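Local coordinates for prephenate dehydratase:Amino acid-binding ACT (Brucella abortus, PDB 6VH5), which probably catalyses the decarboxylation and dehydration of prephenate to phenylpyruvate in phenylalanine biosynthesis, and binds phenylalanine at its ACT domain, at residues Lys203-Arg208 with Gly267-Arg272; Thr218-Val223 with Arg289-Tyr294; Tyr231-Gly236 with Glu279-Phe284; Val242-Leu247 with Phe261-Glu266. All coordinates share one frame; numbering follows the deposited sequence.

In the fold
From the N terminus, the chain first completes the prephenate dehydratase part, then enters interaction 1 through the linker 203-208, which reaches across to the turn 267-272. Strand 215-224 follows and pairs in interaction 2 with the last strand, 286-295, closing a long loop that holds interactions 3 and 4. Interaction 3 packs helix 229-240 against helix 272-283; within it, interaction 4 closes the short hairpin of strands 243-251 and 258-266. Interaction 1 also encloses interaction 4 but crosses interactions 2 and 3, since its segments alternate with theirs. Interactions 2 and 4 share one antiparallel sheet, interaction 3 packs on one face of it, and interaction 1 fastens the loop before strand 215-224 beside the last strand.

Interaction 1 (Lys203-Arg208 with Gly267-Arg272); sequences KQWAAR and GHPEER
The loop between strands 193-200 and 215-224 meets the type I turn His268-Glu271 here, Ala206 and Arg208 closing on His268 shortly before helix 272-283. The imidazole of His268 is the centre of the contact. Its NE2 donates to Ala206 O at 2.9 Å; the acceptor lies in the ring plane, although the bond is bent, with an N-H...O angle of 135°. At another edge position Glu270 N gives a nearly straight bond to His268 ND1, 3.0 Å long, so the two ring nitrogens are used in opposite senses and the ring's rotation is fixed. Its faces are occupied too: Arg208 CA sits over one, 3.6 Å from the ring centroid in a CH-pi contact, and Pro269 CD lies over the opposite one. The turn itself is closed by Glu271 N to His268 O, while the Glu271 carboxylate folds back so that OE2 accepts from His268 N, which meets it from above the carboxylate plane.

On the flank, Trp205 CZ3 meets Pro269 CG at 4.0 Å, and the indole also packs on Ile290 and Val293 of the last strand. Arg208 passes across the imidazole with its CG anti to the backbone N (chi1 177°), then bends at CD, which rests on Glu270 CB. That bend allows a salt bridge, its modelled length doubtfully short, between Arg208 NH1 at the guanidinium edge and Glu270 OE1.

Interaction 2 (Thr218-Val223 with Arg289-Tyr294); sequences TFVFRV and RILGVY
Thr218 and Tyr294 meet at an angle near one end of an antiparallel strand pair, with the tyrosine hydroxyl donating to Thr218 OG1 at 2.7 Å. The threonine oxygen lies at the edge of the phenol ring, close to its plane. Thr218 holds OG1 beside its own backbone N (chi1 -67°), and the same oxygen is hydrogen-bonded to Asp264 of the neighbouring strand 258-266, so one hydroxyl links three strands.

Farther along, Val220 and Arg289 stand side by side and point the same way, Val220 CG2 against Arg289 CB at 3.9 Å. The valine's other methyl, CG1, reaches Leu291 CD1 at a slant, also at 3.9 Å. Leu291 in turn lays CD2 over a face of the Arg289 guanidinium, whose NH1 is bonded to Pro91 O. On the other side of the sheet Phe219 meets Ile290 through CB alone, since its ring leads away to Ala263, Ile265 and Leu281.

Leu291 and Gly292, both opposite Thr218, form a classic beta bulge. Leu291 N, at 2.7 Å, and Gly292 N, at 3.3 Å, both donate to Thr218 O from the same face of its carbonyl plane, and Thr218 N donates to Gly292 O at 2.9 Å. Regular pairing continues with Val220 N to Arg289 O and Arg289 N to Val220 O, both 3.0 Å.

The chemistry is thus backbone pairing with apolar side-chain contacts on both faces, while the Tyr294-Thr218-Asp264 polar chain would fix the threonine proton: with OG1 accepting from tyrosine, its own hydrogen can go to the aspartate.

Interaction 3 (Tyr231-Gly236 with Glu279-Phe284); sequences YKALGG and EELRFF. With EDO (1,2-ethanediol), chain F.
Phe284, Ala233 and Lys232 have the most surface buried where two antiparallel helices pack, their segment axes 7.5 Å apart at 163°. Lys232 lays its aliphatic part over one face of the Phe284 ring: CB is 3.9 Å from the centroid, a CH-pi contact, and CD reaches CE1 farther out. The lysine chain bends at chi2 (-67°), which keeps CD near the ring while its amine leads away. Phe283 CD2 lies over the centre of the opposite face, leaving the phenyl sandwiched, with Glu280 CG at its edge.

Ala233 marks the closest backbone approach. Its CB meets Leu281 CD1 at 3.5 Å, and Leu281 CD1 also touches Ala233 O; deeper in, these two side chains rest on Phe221 and Phe219 of strand 215-224.

At the other end Gly235 and Gly236 let the Glu280 carboxylate lie against the bare backbone. OE2 comes within 3.3 Å of Gly236 N at an angle too poor for a hydrogen bond; instead a water donates both to Glu280 OE2, 2.7 Å away, and to Lys232 O at 3.0 Å. No direct hydrogen bond joins the segments. Two antiparallel helices, packed together on one face of a four-stranded antiparallel sheet, are the hallmark of the ACT domain.

Interaction 4 (Val242-Leu247 with Phe261-Glu266); sequences VNMTKL and FYADIE. With PHE (phenylalanine), chain E; PHE (phenylalanine), chain J; EDO (1,2-ethanediol), chain K.
The N of a bound phenylalanine is gripped by Asn243 OD1 at 2.6 Å and by Met244 O, the latter modelled very short, on strand 243-251 of the ACT-domain beta hairpin, outermost within this chain and joined to the second subunit. Met244 N donates to the ligand's carboxylate O at 3.1 Å, while Asn225 and Leu230 of the second subunit complete the polar site. Met244 CG and CB lie against the ligand ring at CE2, and Leu247 CB lies near CZ. This interface position is consistent with the regulatory site of related ACT-domain prephenate dehydratases.

Behind the ligand, strand 261-266 supports strand 243-247. Glu266 N donates to Asn243 O in a nearly straight 3.0 Å bond. The Asn243 amide, side by side with the Glu266 carboxylate, gives a weak ND2 to OE1 bond, consistent with the orientation that turns OD1 to the ligand; Glu266 OE2 forms a salt bridge with Arg300, which also bonds Thr245 OG1. A classic bulge follows, Thr245 and Lys246 both facing Asp264: Thr245 N donates to Asp264 O, and Asp264 N to Lys246 O.

On one side of the sheet Lys246 runs alongside Asp264 and slants past the Tyr262 ring, its amine going on to Glu76; the Asp264 carboxylate takes Arg195 and Thr218. On the other, facing the helices, the Met244 chain bends at chi3 (-70°), bringing CE onto Ile265 CG2, and Leu247 CD1 touches Ala263 CB and Phe261 CD1. At the far end Phe261 CZ reaches CD1 of a second bound phenylalanine at 3.5 Å.

Interaction 1 (Lys203-Arg208 with Gly267-Arg272)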
# COMPACT_ATOMS: atom_id res chain seq x y z
N LYS A 203 23.04 -5.74 -11.10
CA LYS A 203 22.20 -6.77 -11.67
C LYS A 203 22.86 -8.13 -11.53
O LYS A 203 24.07 -8.28 -11.70
CB LYS A 203 21.93 -6.45 -13.14
CG LYS A 203 21.55 -7.63 -14.04
CD LYS A 203 21.58 -7.19 -15.52
CE LYS A 203 21.00 -8.24 -16.47
NZ LYS A 203 20.61 -7.67 -17.78
N GLN A 204 22.06 -9.12 -11.14
CA GLN A 204 22.53 -10.49 -11.01
C GLN A 204 21.33 -11.38 -11.24
O GLN A 204 20.34 -11.27 -10.52
CB GLN A 204 23.15 -10.76 -9.63
CG GLN A 204 23.36 -12.25 -9.31
CD GLN A 204 22.23 -12.85 -8.46
OE1 GLN A 204 21.64 -12.17 -7.61
NE2 GLN A 204 21.94 -14.13 -8.68
N TRP A 205 21.43 -12.26 -12.22
CA TRP A 205 20.37 -13.21 -12.52
C TRP A 205 20.73 -14.57 -11.94
O TRP A 205 21.88 -15.01 -12.04
CB TRP A 205 20.17 -13.30 -14.03
CG TRP A 205 19.43 -12.12 -14.61
CD1 TRP A 205 19.07 -10.97 -13.96
CD2 TRP A 205 18.92 -12.00 -15.95
NE1 TRP A 205 18.37 -10.14 -14.81
CE2 TRP A 205 18.28 -10.75 -16.04
CE3 TRP A 205 18.95 -12.83 -17.08
CZ2 TRP A 205 17.66 -10.31 -17.21
CZ3 TRP A 205 18.34 -12.39 -18.25
CH2 TRP A 205 17.71 -11.14 -18.30
N ALA A 206 19.73 -15.25 -11.39
CA ALA A 206 19.92 -16.64 -10.99
C ALA A 206 20.16 -17.48 -12.24
O ALA A 206 19.70 -17.14 -13.33
CB ALA A 206 18.71 -17.15 -10.21
N ALA A 207 20.91 -18.56 -12.07
CA ALA A 207 21.19 -19.43 -13.20
C ALA A 207 19.92 -20.15 -13.66
O ALA A 207 19.03 -20.44 -12.86
CB ALA A 207 22.27 -20.45 -12.85
N ARG A 208 19.86 -20.43 -14.96
CA ARG A 208 18.70 -21.10 -15.55
C ARG A 208 18.50 -22.47 -14.92
O ARG A 208 19.45 -23.26 -14.83
CB ARG A 208 18.89 -21.23 -17.06
CG ARG A 208 17.77 -21.98 -17.78
CD ARG A 208 18.02 -21.92 -19.27
NE ARG A 208 19.19 -22.68 -19.70
CZ ARG A 208 20.34 -22.11 -20.05
NH1 ARG A 208 20.46 -20.79 -20.02
NH2 ARG A 208 21.37 -22.85 -20.44
N GLY A 267 9.53 -18.66 -14.06
CA GLY A 267 10.30 -19.01 -15.23
C GLY A 267 11.54 -18.15 -15.33
O GLY A 267 11.66 -17.10 -14.68
N HIS A 268 12.49 -18.62 -16.13
CA HIS A 268 13.75 -18.00 -16.44
C HIS A 268 13.76 -17.52 -17.89
O HIS A 268 13.26 -18.23 -18.77
CB HIS A 268 14.90 -18.98 -16.21
CG HIS A 268 16.26 -18.35 -16.25
ND1 HIS A 268 16.84 -17.93 -17.42
CD2 HIS A 268 17.12 -18.04 -15.26
CE1 HIS A 268 18.03 -17.40 -17.15
NE2 HIS A 268 18.22 -17.47 -15.85
N PRO A 269 14.30 -16.33 -18.18
CA PRO A 269 14.23 -15.79 -19.55
C PRO A 269 14.90 -16.64 -20.62
O PRO A 269 14.61 -16.46 -21.81
CB PRO A 269 14.91 -14.42 -19.42
CG PRO A 269 14.76 -14.06 -17.99
CD PRO A 269 14.87 -15.35 -17.23
N GLU A 270 15.82 -17.53 -20.24
CA GLU A 270 16.49 -18.41 -21.20
C GLU A 270 15.73 -19.71 -21.47
O GLU A 270 16.09 -20.42 -22.41
CB GLU A 270 17.91 -18.69 -20.71
CG GLU A 270 18.90 -17.64 -21.21
CD GLU A 270 20.04 -17.38 -20.25
OE1 GLU A 270 20.55 -18.34 -19.63
OE2 GLU A 270 20.41 -16.20 -20.09
N GLU A 271 14.71 -20.04 -20.68
CA GLU A 271 13.87 -21.18 -21.03
C GLU A 271 13.09 -20.87 -22.29
O GLU A 271 12.54 -19.77 -22.43
CB GLU A 271 12.91 -21.53 -19.90
CG GLU A 271 13.55 -22.28 -18.74
CD GLU A 271 12.62 -22.43 -17.54
OE1 GLU A 271 11.72 -23.30 -17.58
OE2 GLU A 271 12.79 -21.66 -16.57
N ARG A 272 13.00 -21.86 -23.18
CA ARG A 272 12.37 -21.62 -24.48
C ARG A 272 10.95 -21.09 -24.31
O ARG A 272 10.55 -20.13 -24.98
CB ARG A 272 12.35 -22.91 -25.30
CG ARG A 272 11.89 -22.69 -26.72
CD ARG A 272 12.64 -21.53 -27.34
NE ARG A 272 12.44 -21.42 -28.78
CZ ARG A 272 12.72 -20.33 -29.50
NH1 ARG A 272 13.21 -19.26 -28.89
NH2 ARG A 272 12.50 -20.31 -30.81

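Interaction 2 (Thr218-Val223 with Arg289-Tyr294)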
# COMPACT_ATOMS: atom_id res chain seq x y z
N THR A 218 10.55 -10.89 -12.63
CA THR A 218 9.67 -9.75 -12.39
C THR A 218 9.96 -8.71 -13.46
O THR A 218 11.12 -8.43 -13.75
CB THR A 218 9.87 -9.17 -10.99
OG1 THR A 218 9.45 -10.11 -9.99
CG2 THR A 218 9.07 -7.88 -10.83
N PHE A 219 8.90 -8.17 -14.06
CA PHE A 219 9.07 -7.19 -15.11
C PHE A 219 7.89 -6.23 -15.13
O PHE A 219 6.83 -6.52 -14.57
CB PHE A 219 9.23 -7.87 -16.49
CG PHE A 219 8.05 -8.74 -16.88
CD1 PHE A 219 7.02 -8.23 -17.65
CD2 PHE A 219 7.99 -10.06 -16.49
CE1 PHE A 219 5.95 -9.04 -18.03
CE2 PHE A 219 6.93 -10.87 -16.84
CZ PHE A 219 5.90 -10.35 -17.62
N VAL A 220 8.09 -5.10 -15.79
CA VAL A 220 7.03 -4.14 -16.07
C VAL A 220 6.91 -4.00 -17.58
O VAL A 220 7.86 -4.23 -18.32
CB VAL A 220 7.28 -2.76 -15.41
CG1 VAL A 220 7.17 -2.86 -13.91
CG2 VAL A 220 8.66 -2.20 -15.81
N PHE A 221 5.72 -3.60 -18.02
CA PHE A 221 5.46 -3.34 -19.43
C PHE A 221 4.27 -2.40 -19.53
O PHE A 221 3.45 -2.31 -18.61
CB PHE A 221 5.19 -4.64 -20.22
CG PHE A 221 3.97 -5.42 -19.74
CD1 PHE A 221 2.72 -5.17 -20.27
CD2 PHE A 221 4.10 -6.39 -18.76
CE1 PHE A 221 1.61 -5.87 -19.82
CE2 PHE A 221 2.99 -7.11 -18.31
CZ PHE A 221 1.75 -6.85 -18.83
N ARG A 222 4.18 -1.71 -20.66
CA ARG A 222 3.09 -0.76 -20.93
C ARG A 222 2.23 -1.20 -22.12
O ARG A 222 2.75 -1.67 -23.13
CB ARG A 222 3.65 0.63 -21.18
CG ARG A 222 4.31 1.22 -19.95
CD ARG A 222 5.11 2.43 -20.26
NE ARG A 222 5.80 2.88 -19.06
CZ ARG A 222 6.09 4.15 -18.81
NH1 ARG A 222 5.73 5.08 -19.69
NH2 ARG A 222 6.71 4.48 -17.69
N VAL A 223 0.92 -0.99 -21.99
CA VAL A 223 -0.01 -1.14 -23.10
C VAL A 223 -0.90 0.10 -23.18
O VAL A 223 -0.97 0.91 -22.25
CB VAL A 223 -0.90 -2.40 -22.99
CG1 VAL A 223 -0.07 -3.66 -23.09
CG2 VAL A 223 -1.74 -2.38 -21.71
N ARG A 289 10.67 -4.05 -19.41
CA ARG A 289 11.87 -3.97 -18.58
C ARG A 289 11.85 -5.11 -17.58
O ARG A 289 10.93 -5.20 -16.76
CB ARG A 289 11.92 -2.63 -17.86
CG ARG A 289 13.27 -2.02 -17.71
CD ARG A 289 13.17 -0.75 -16.88
NE ARG A 289 14.08 -0.75 -15.74
CZ ARG A 289 14.09 0.21 -14.82
NH1 ARG A 289 13.25 1.23 -14.92
NH2 ARG A 289 14.94 0.15 -13.80
N ILE A 290 12.88 -5.95 -17.60
CA ILE A 290 13.01 -7.01 -16.61
C ILE A 290 13.67 -6.42 -15.36
O ILE A 290 14.79 -5.92 -15.41
CB ILE A 290 13.82 -8.19 -17.16
CG1 ILE A 290 13.03 -8.92 -18.25
CG2 ILE A 290 14.19 -9.13 -16.02
CD1 ILE A 290 13.72 -10.13 -18.80
N LEU A 291 12.96 -6.49 -14.23
CA LEU A 291 13.46 -5.92 -12.99
C LEU A 291 14.19 -6.92 -12.11
O LEU A 291 14.91 -6.51 -11.18
CB LEU A 291 12.31 -5.29 -12.20
CG LEU A 291 11.63 -4.12 -12.91
CD1 LEU A 291 10.49 -3.57 -12.05
CD2 LEU A 291 12.68 -3.04 -13.18
N GLY A 292 14.09 -8.22 -12.41
CA GLY A 292 14.83 -9.20 -11.65
C GLY A 292 14.57 -10.64 -12.03
O GLY A 292 13.49 -10.99 -12.54
N VAL A 293 15.57 -11.49 -11.79
CA VAL A 293 15.50 -12.93 -12.07
C VAL A 293 16.13 -13.63 -10.88
O VAL A 293 17.35 -13.57 -10.69
CB VAL A 293 16.25 -13.31 -13.36
CG1 VAL A 293 16.15 -14.81 -13.58
CG2 VAL A 293 15.72 -12.52 -14.55
N TYR A 294 15.30 -14.27 -10.05
CA TYR A 294 15.75 -14.67 -8.72
C TYR A 294 15.11 -15.99 -8.29
O TYR A 294 14.06 -16.39 -8.79
CB TYR A 294 15.45 -13.56 -7.70
CG TYR A 294 14.04 -13.00 -7.72
CD1 TYR A 294 13.12 -13.35 -6.74
CD2 TYR A 294 13.64 -12.09 -8.69
CE1 TYR A 294 11.83 -12.82 -6.73
CE2 TYR A 294 12.35 -11.56 -8.70
CZ TYR A 294 11.46 -11.93 -7.72
OH TYR A 294 10.18 -11.40 -7.71

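Interaction 3 (Tyr231-Gly236 with Glu279-Phe284)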
# COMPACT_ATOMS: atom_id res chain seq x y z
N TYR A 231 -5.10 -8.51 -22.62
CA TYR A 231 -5.32 -9.86 -23.17
C TYR A 231 -4.24 -10.25 -24.18
O TYR A 231 -3.71 -11.36 -24.12
CB TYR A 231 -6.70 -9.92 -23.82
CG TYR A 231 -7.15 -11.30 -24.22
CD1 TYR A 231 -7.57 -12.23 -23.27
CD2 TYR A 231 -7.21 -11.67 -25.55
CE1 TYR A 231 -8.01 -13.50 -23.64
CE2 TYR A 231 -7.66 -12.94 -25.94
CZ TYR A 231 -8.05 -13.84 -24.97
OH TYR A 231 -8.49 -15.09 -25.35
N LYS A 232 -3.93 -9.35 -25.12
CA LYS A 232 -2.86 -9.62 -26.08
C LYS A 232 -1.53 -9.86 -25.38
O LYS A 232 -0.77 -10.76 -25.77
CB LYS A 232 -2.74 -8.46 -27.06
CG LYS A 232 -4.00 -8.20 -27.88
CD LYS A 232 -4.32 -9.35 -28.86
CE LYS A 232 -5.49 -8.99 -29.77
NZ LYS A 232 -6.13 -10.20 -30.45
N ALA A 233 -1.22 -9.07 -24.35
CA ALA A 233 0.09 -9.18 -23.71
C ALA A 233 0.24 -10.49 -22.94
O ALA A 233 1.34 -11.05 -22.89
CB ALA A 233 0.31 -7.97 -22.79
N LEU A 234 -0.85 -11.00 -22.37
CA LEU A 234 -0.84 -12.27 -21.65
C LEU A 234 -0.92 -13.48 -22.58
O LEU A 234 -0.68 -14.61 -22.13
CB LEU A 234 -2.01 -12.31 -20.66
CG LEU A 234 -2.03 -11.25 -19.57
CD1 LEU A 234 -3.21 -11.44 -18.66
CD2 LEU A 234 -0.77 -11.39 -18.78
N GLY A 235 -1.26 -13.27 -23.86
CA GLY A 235 -1.49 -14.39 -24.76
C GLY A 235 -0.33 -15.37 -24.81
O GLY A 235 -0.53 -16.59 -24.89
N GLY A 236 0.90 -14.85 -24.78
CA GLY A 236 2.06 -15.71 -24.92
C GLY A 236 2.28 -16.57 -23.70
O GLY A 236 2.70 -17.73 -23.82
N GLU A 279 8.71 -12.87 -26.10
CA GLU A 279 8.78 -12.38 -27.47
C GLU A 279 7.41 -11.94 -27.97
O GLU A 279 7.28 -10.92 -28.65
CB GLU A 279 9.35 -13.45 -28.40
CG GLU A 279 9.45 -13.00 -29.84
CD GLU A 279 10.03 -14.06 -30.77
OE1 GLU A 279 10.05 -15.25 -30.40
OE2 GLU A 279 10.52 -13.68 -31.86
N GLU A 280 6.38 -12.72 -27.64
CA GLU A 280 5.03 -12.32 -27.99
C GLU A 280 4.61 -11.09 -27.20
O GLU A 280 3.93 -10.21 -27.73
CB GLU A 280 4.08 -13.49 -27.74
CG GLU A 280 2.68 -13.31 -28.26
CD GLU A 280 1.95 -14.64 -28.34
OE1 GLU A 280 2.61 -15.65 -28.67
OE2 GLU A 280 0.72 -14.66 -28.08
N LEU A 281 5.04 -11.01 -25.94
CA LEU A 281 4.74 -9.83 -25.13
C LEU A 281 5.35 -8.58 -25.76
O LEU A 281 4.71 -7.51 -25.79
CB LEU A 281 5.27 -10.03 -23.72
CG LEU A 281 5.10 -8.87 -22.74
CD1 LEU A 281 3.68 -8.84 -22.23
CD2 LEU A 281 6.11 -8.92 -21.59
N ARG A 282 6.55 -8.70 -26.33
CA ARG A 282 7.21 -7.54 -26.93
C ARG A 282 6.50 -7.03 -28.17
O ARG A 282 6.59 -5.84 -28.48
CB ARG A 282 8.66 -7.88 -27.28
CG ARG A 282 9.64 -7.74 -26.12
CD ARG A 282 11.03 -8.20 -26.50
NE ARG A 282 11.48 -9.34 -25.70
CZ ARG A 282 12.10 -9.23 -24.53
NH1 ARG A 282 12.48 -10.32 -23.86
NH2 ARG A 282 12.35 -8.03 -24.03
N PHE A 283 5.79 -7.90 -28.90
CA PHE A 283 5.07 -7.41 -30.07
C PHE A 283 3.87 -6.58 -29.65
O PHE A 283 3.47 -5.65 -30.35
CB PHE A 283 4.60 -8.58 -30.95
CG PHE A 283 3.82 -8.16 -32.17
CD1 PHE A 283 4.47 -7.65 -33.29
CD2 PHE A 283 2.44 -8.26 -32.22
CE1 PHE A 283 3.77 -7.27 -34.42
CE2 PHE A 283 1.72 -7.87 -33.34
CZ PHE A 283 2.40 -7.37 -34.45
N PHE A 284 3.30 -6.89 -28.49
CA PHE A 284 2.05 -6.31 -28.03
C PHE A 284 2.24 -5.25 -26.95
O PHE A 284 1.24 -4.80 -26.38
CB PHE A 284 1.14 -7.43 -27.53
CG PHE A 284 0.58 -8.32 -28.63
CD1 PHE A 284 -0.30 -7.81 -29.58
CD2 PHE A 284 0.94 -9.66 -28.71
CE1 PHE A 284 -0.82 -8.63 -30.59
CE2 PHE A 284 0.42 -10.49 -29.70
CZ PHE A 284 -0.46 -9.97 -30.65
C1 EDO F . -8.57 -7.74 -21.02
O1 EDO F . -7.71 -7.09 -21.98
C2 EDO F . -10.02 -7.25 -21.10
O2 EDO F . -10.24 -6.32 -22.17
O HOH W 1 -1.27 -12.92 -27.83

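Interaction 4 (Val242-Leu247 with Phe261-Glu266)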
# COMPACT_ATOMS: atom_id res chain seq x y z
N VAL A 242 3.33 -20.69 -19.04
CA VAL A 242 4.05 -19.86 -18.08
C VAL A 242 3.04 -19.37 -17.04
O VAL A 242 2.08 -18.68 -17.38
CB VAL A 242 4.73 -18.67 -18.77
CG1 VAL A 242 5.58 -17.91 -17.77
CG2 VAL A 242 5.53 -19.11 -19.96
N ASN A 243 3.26 -19.75 -15.78
CA ASN A 243 2.36 -19.33 -14.70
C ASN A 243 2.76 -17.94 -14.23
O ASN A 243 3.92 -17.68 -13.93
CB ASN A 243 2.41 -20.31 -13.53
CG ASN A 243 1.18 -20.19 -12.59
OD1 ASN A 243 0.05 -19.94 -13.02
ND2 ASN A 243 1.43 -20.34 -11.29
N MET A 244 1.78 -17.04 -14.20
CA MET A 244 1.95 -15.69 -13.66
C MET A 244 1.35 -15.65 -12.26
O MET A 244 0.22 -16.10 -12.05
CB MET A 244 1.28 -14.68 -14.59
CG MET A 244 1.48 -13.23 -14.20
SD MET A 244 0.83 -12.12 -15.45
CE MET A 244 2.01 -12.38 -16.79
N THR A 245 2.12 -15.14 -11.29
CA THR A 245 1.67 -15.16 -9.90
C THR A 245 1.45 -13.77 -9.31
O THR A 245 0.98 -13.67 -8.17
CB THR A 245 2.67 -15.92 -9.02
OG1 THR A 245 3.92 -15.22 -8.97
CG2 THR A 245 2.91 -17.31 -9.56
N LYS A 246 1.77 -12.71 -10.04
CA LYS A 246 1.48 -11.37 -9.56
C LYS A 246 1.23 -10.47 -10.76
O LYS A 246 1.93 -10.57 -11.78
CB LYS A 246 2.63 -10.84 -8.69
CG LYS A 246 2.33 -9.53 -7.97
CD LYS A 246 3.54 -9.09 -7.17
CE LYS A 246 3.33 -7.72 -6.54
NZ LYS A 246 2.25 -7.76 -5.53
N LEU A 247 0.25 -9.58 -10.63
CA LEU A 247 -0.05 -8.66 -11.73
C LEU A 247 -0.81 -7.47 -11.17
O LEU A 247 -1.84 -7.65 -10.50
CB LEU A 247 -0.86 -9.37 -12.84
CG LEU A 247 -1.11 -8.57 -14.13
CD1 LEU A 247 0.22 -8.09 -14.73
CD2 LEU A 247 -1.89 -9.42 -15.16
N PHE A 261 2.02 -2.17 -16.09
CA PHE A 261 1.74 -3.39 -15.34
C PHE A 261 3.03 -3.87 -14.68
O PHE A 261 4.11 -3.78 -15.26
CB PHE A 261 1.18 -4.52 -16.24
CG PHE A 261 -0.28 -4.35 -16.59
CD1 PHE A 261 -1.27 -4.92 -15.78
CD2 PHE A 261 -0.67 -3.58 -17.68
CE1 PHE A 261 -2.62 -4.74 -16.07
CE2 PHE A 261 -2.01 -3.40 -17.98
CZ PHE A 261 -2.99 -3.98 -17.17
N TYR A 262 2.88 -4.37 -13.46
CA TYR A 262 3.96 -5.00 -12.71
C TYR A 262 3.62 -6.48 -12.61
O TYR A 262 2.51 -6.83 -12.22
CB TYR A 262 4.09 -4.34 -11.32
CG TYR A 262 5.21 -4.85 -10.44
CD1 TYR A 262 6.37 -4.09 -10.24
CD2 TYR A 262 5.09 -6.05 -9.75
CE1 TYR A 262 7.39 -4.54 -9.40
CE2 TYR A 262 6.10 -6.52 -8.92
CZ TYR A 262 7.25 -5.76 -8.75
OH TYR A 262 8.26 -6.23 -7.93
N ALA A 263 4.57 -7.34 -12.96
CA ALA A 263 4.25 -8.76 -13.07
C ALA A 263 5.40 -9.63 -12.59
O ALA A 263 6.57 -9.29 -12.77
CB ALA A 263 3.91 -9.12 -14.53
N ASP A 264 5.04 -10.76 -11.98
CA ASP A 264 5.95 -11.85 -11.66
C ASP A 264 5.48 -13.08 -12.44
O ASP A 264 4.28 -13.37 -12.46
CB ASP A 264 5.94 -12.19 -10.16
CG ASP A 264 6.40 -11.05 -9.25
OD1 ASP A 264 6.83 -9.97 -9.72
OD2 ASP A 264 6.33 -11.25 -8.02
N ILE A 265 6.42 -13.79 -13.07
CA ILE A 265 6.13 -15.10 -13.65
C ILE A 265 7.12 -16.09 -13.04
O ILE A 265 8.19 -15.73 -12.54
CB ILE A 265 6.23 -15.15 -15.20
CG1 ILE A 265 7.63 -14.75 -15.66
CG2 ILE A 265 5.19 -14.25 -15.88
CD1 ILE A 265 7.79 -14.75 -17.14
N GLU A 266 6.73 -17.36 -13.07
CA GLU A 266 7.59 -18.47 -12.65
C GLU A 266 8.27 -19.01 -13.90
O GLU A 266 7.65 -19.68 -14.72
CB GLU A 266 6.76 -19.52 -11.91
CG GLU A 266 6.14 -18.95 -10.63
CD GLU A 266 5.29 -19.93 -9.84
OE1 GLU A 266 4.61 -20.79 -10.44
OE2 GLU A 266 5.31 -19.83 -8.59
N PHE E . -1.50 -17.94 -12.24
CA PHE E . -2.74 -17.70 -12.96
C PHE E . -2.45 -17.38 -14.41
O PHE E . -1.27 -17.27 -14.77
CB PHE E . -3.56 -16.57 -12.34
CG PHE E . -2.75 -15.32 -12.02
CD1 PHE E . -2.43 -15.01 -10.71
CD2 PHE E . -2.34 -14.46 -13.03
CE1 PHE E . -1.70 -13.87 -10.42
CE2 PHE E . -1.62 -13.33 -12.75
CZ PHE E . -1.29 -13.02 -11.44
OXT PHE E . -3.38 -17.21 -15.20
N PHE J . -7.52 -1.19 -20.53
CA PHE J . -6.73 -2.23 -21.17
C PHE J . -7.55 -3.50 -21.45
O PHE J . -6.98 -4.52 -21.84
CB PHE J . -5.52 -2.59 -20.32
CG PHE J . -5.83 -2.75 -18.84
CD1 PHE J . -5.53 -1.73 -17.95
CD2 PHE J . -6.38 -3.92 -18.35
CE1 PHE J . -5.81 -1.87 -16.59
CE2 PHE J . -6.66 -4.06 -17.01
CZ PHE J . -6.37 -3.03 -16.12
OXT PHE J . -8.77 -3.52 -21.30
C1 EDO K . -2.16 -15.53 -18.32
O1 EDO K . -3.17 -16.27 -17.61
C2 EDO K . -0.77 -16.16 -18.17
O2 EDO K . -0.83 -17.48 -17.61
O HOH W 2 5.38 -21.47 -15.03
O HOH W 3 4.68 -13.53 -7.09